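Side-chain contact in sortase (Streptomyces avermitilis, PDB 5GO5), which probably acts as a housekeeping cysteine transpeptidase of the sortase family that works without calcium and joins proteins to the cell wall: residues Pro57-Gly60 and Phe61-Lys65. Sequence-based numbering, arbitrary orientation.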
ATOM      1  N   PRO A  57      -3.266  10.944  -1.568  1.00 14.24           N
ATOM      2  CA  PRO A  57      -3.395  12.351  -2.025  1.00 16.30           C
ATOM      3  C   PRO A  57      -2.257  12.808  -2.966  1.00 16.65           C
ATOM      4  O   PRO A  57      -2.507  13.517  -3.951  1.00 16.65           O
ATOM      5  CB  PRO A  57      -3.431  13.086  -0.709  1.00 15.67           C
ATOM      6  CG  PRO A  57      -4.193  12.194   0.211  1.00 16.13           C
ATOM      7  CD  PRO A  57      -3.706  10.799  -0.171  1.00 14.88           C
ATOM      8  N   ARG A  58      -1.026  12.362  -2.739  1.00 16.04           N
ATOM      9  CA  ARG A  58       0.104  12.714  -3.595  1.00 16.95           C
ATOM     10  C   ARG A  58      -0.084  12.340  -5.039  1.00 18.74           C
ATOM     11  O   ARG A  58       0.408  13.026  -5.938  1.00 19.82           O
ATOM     12  CB  ARG A  58       1.419  12.106  -3.099  1.00 17.61           C
ATOM     13  CG  ARG A  58       2.670  12.368  -3.925  1.00 18.55           C
ATOM     14  CD  ARG A  58       3.080  13.845  -3.915  1.00 20.67           C
ATOM     15  NE  ARG A  58       3.496  14.243  -2.594  1.00 21.70           N
ATOM     16  CZ  ARG A  58       3.774  15.492  -2.228  1.00 26.58           C
ATOM     17  NH1 ARG A  58       3.664  16.495  -3.115  1.00 26.77           N
ATOM     18  NH2 ARG A  58       4.117  15.743  -0.963  1.00 24.94           N
ATOM     19  N   LEU A  59      -0.787  11.237  -5.290  1.00 16.69           N
ATOM     20  CA  LEU A  59      -1.024  10.773  -6.614  1.00 17.27           C
ATOM     21  C   LEU A  59      -2.284  11.409  -7.270  1.00 17.91           C
ATOM     22  O   LEU A  59      -2.585  11.083  -8.420  1.00 19.72           O
ATOM     23  CB  LEU A  59      -1.167   9.262  -6.614  1.00 18.00           C
ATOM     24  CG  LEU A  59       0.012   8.460  -6.013  1.00 17.55           C
ATOM     25  CD1 LEU A  59      -0.240   6.957  -6.172  1.00 17.77           C
ATOM     26  CD2 LEU A  59       1.341   8.864  -6.631  1.00 19.95           C
ATOM     27  N   GLY A  60      -2.976  12.270  -6.550  1.00 17.77           N
ATOM     28  CA  GLY A  60      -4.118  13.038  -7.085  1.00 18.74           C
ATOM     29  C   GLY A  60      -5.336  12.912  -6.197  1.00 19.87           C
ATOM     30  O   GLY A  60      -5.625  11.841  -5.652  1.00 16.07           O
ATOM     31  N   PHE A  61      -6.142  13.979  -6.083  1.00 18.33           N
ATOM     32  CA  PHE A  61      -7.379  13.926  -5.304  1.00 18.80           C
ATOM     33  C   PHE A  61      -8.316  12.837  -5.778  1.00 18.01           C
ATOM     34  O   PHE A  61      -9.037  12.253  -4.987  1.00 17.75           O
ATOM     35  CB  PHE A  61      -8.147  15.299  -5.364  1.00 20.55           C
ATOM     36  CG  PHE A  61      -9.412  15.331  -4.558  1.00 23.05           C
ATOM     37  CD1 PHE A  61      -9.372  15.395  -3.169  1.00 23.24           C
ATOM     38  CD2 PHE A  61     -10.646  15.220  -5.173  1.00 22.55           C
ATOM     39  CE1 PHE A  61     -10.534  15.429  -2.422  1.00 24.43           C
ATOM     40  CE2 PHE A  61     -11.817  15.214  -4.432  1.00 23.06           C
ATOM     41  CZ  PHE A  61     -11.771  15.320  -3.052  1.00 25.77           C
ATOM     42  N   THR A  62      -8.391  12.622  -7.082  1.00 17.39           N
ATOM     43  CA  THR A  62      -9.335  11.631  -7.595  1.00 17.79           C
ATOM     44  C   THR A  62      -8.699  10.239  -7.725  1.00 17.46           C
ATOM     45  O   THR A  62      -9.317   9.314  -8.284  1.00 19.28           O
ATOM     46  CB  THR A  62      -9.958  12.043  -8.935  1.00 18.88           C
ATOM     47  OG1 THR A  62      -8.956  12.098  -9.940  1.00 19.59           O
ATOM     48  CG2 THR A  62     -10.658  13.388  -8.791  1.00 19.63           C
ATOM     49  N   TRP A  63      -7.460  10.081  -7.278  1.00 14.84           N
ATOM     50  CA  TRP A  63      -6.841   8.738  -7.377  1.00 14.26           C
ATOM     51  C   TRP A  63      -7.514   7.837  -6.338  1.00 13.90           C
ATOM     52  O   TRP A  63      -7.566   8.153  -5.147  1.00 13.33           O
ATOM     53  CB  TRP A  63      -5.358   8.835  -7.149  1.00 13.71           C
ATOM     54  CG  TRP A  63      -4.557   7.605  -7.475  1.00 13.63           C
ATOM     55  CD1 TRP A  63      -3.794   7.400  -8.571  1.00 14.15           C
ATOM     56  CD2 TRP A  63      -4.290   6.499  -6.568  1.00 12.94           C
ATOM     57  NE1 TRP A  63      -3.091   6.200  -8.439  1.00 14.95           N
ATOM     58  CE2 TRP A  63      -3.393   5.634  -7.226  1.00 14.02           C
ATOM     59  CE3 TRP A  63      -4.753   6.157  -5.294  1.00 13.35           C
ATOM     60  CZ2 TRP A  63      -2.899   4.452  -6.626  1.00 14.13           C
ATOM     61  CZ3 TRP A  63      -4.283   4.976  -4.699  1.00 13.21           C
ATOM     62  CH2 TRP A  63      -3.346   4.158  -5.365  1.00 13.08           C
ATOM     63  N   ASN A  64      -8.064   6.714  -6.818  1.00 13.83           N
ATOM     64  CA  ASN A  64      -8.795   5.794  -5.952  1.00 14.13           C
ATOM     65  C   ASN A  64      -8.714   4.405  -6.609  1.00 14.70           C
ATOM     66  O   ASN A  64      -9.080   4.251  -7.766  1.00 14.34           O
ATOM     67  CB  ASN A  64     -10.248   6.244  -5.706  1.00 15.50           C
ATOM     68  CG  ASN A  64     -11.138   6.160  -6.955  1.00 14.99           C
ATOM     69  OD1 ASN A  64     -11.952   5.260  -7.065  1.00 15.73           O
ATOM     70  ND2 ASN A  64     -10.932   7.046  -7.899  1.00 15.65           N
ATOM     71  N   LYS A  65      -8.222   3.415  -5.880  1.00 12.88           N
ATOM     72  CA  LYS A  65      -8.018   2.089  -6.455  1.00 13.42           C
ATOM     73  C   LYS A  65      -8.524   1.025  -5.542  1.00 12.74           C
ATOM     74  O   LYS A  65      -8.324   1.084  -4.294  1.00 12.52           O
ATOM     75  CB  LYS A  65      -6.540   1.810  -6.720  1.00 14.05           C
ATOM     76  CG  LYS A  65      -5.822   2.852  -7.576  1.00 15.45           C
ATOM     77  CD  LYS A  65      -6.334   2.927  -8.992  1.00 16.29           C
ATOM     78  CE  LYS A  65      -5.785   4.163  -9.637  1.00 19.11           C
ATOM     79  NZ  LYS A  65      -6.231   4.201 -11.067  1.00 22.09           N
TER
HETATM   80  O   HOH W   1      -6.156   9.929  -3.704  1.00 14.60           O
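Leu59 and Trp63 meet across a type I beta turn that runs from Gly60 to Trp63. The turn lies in the loop joining strand 50-55 to strand 65-69 of the sortase beta barrel. Gly60 opens it with backbone angles (phi 129°, psi 145°) at which a CB would be jammed against the carbonyl O of Leu59. Phe61 occupies the second position of the turn, and its side chain leaves the backbone away from Pro57-Gly60. Thr62 follows in the turn. Its carbonyl O accepts a bond of 2.8 Å from Asn64 ND2, with the oxygen lying in the plane of the Asn64 amide.

Trp63 closes the turn. Its N donates to Gly60 O at 3.0 Å. A water gives a hydrogen bond to the same Gly60 O and another to Trp63 O, so Gly60 O receives two bonds. Trp63 CG is anti to its backbone N (chi1 -169°), which sets the indole alongside Leu59, both side chains pointing the same way. Leu59 lies over one indole face. Its CB sits 3.9 Å from the centroid of the five-membered ring in a CH-pi contact, and its CD1 reaches Trp63 CE2 at 3.6 Å. On the opposite face, Lys65 CG lies 3.4 Å above the ring plane, toward the rim. Trp63 NE1 is hydrogen-bonded to Pro107 O. An alanine in place of Trp63 would probably leave Leu59 without its flat partner and Pro107 O without this donor.

The chemistry thus divides in two: backbone and water bonds close the turn, while aliphatic groups on both indole faces and the bond at NE1 are likely to limit how the Trp63 ring can turn.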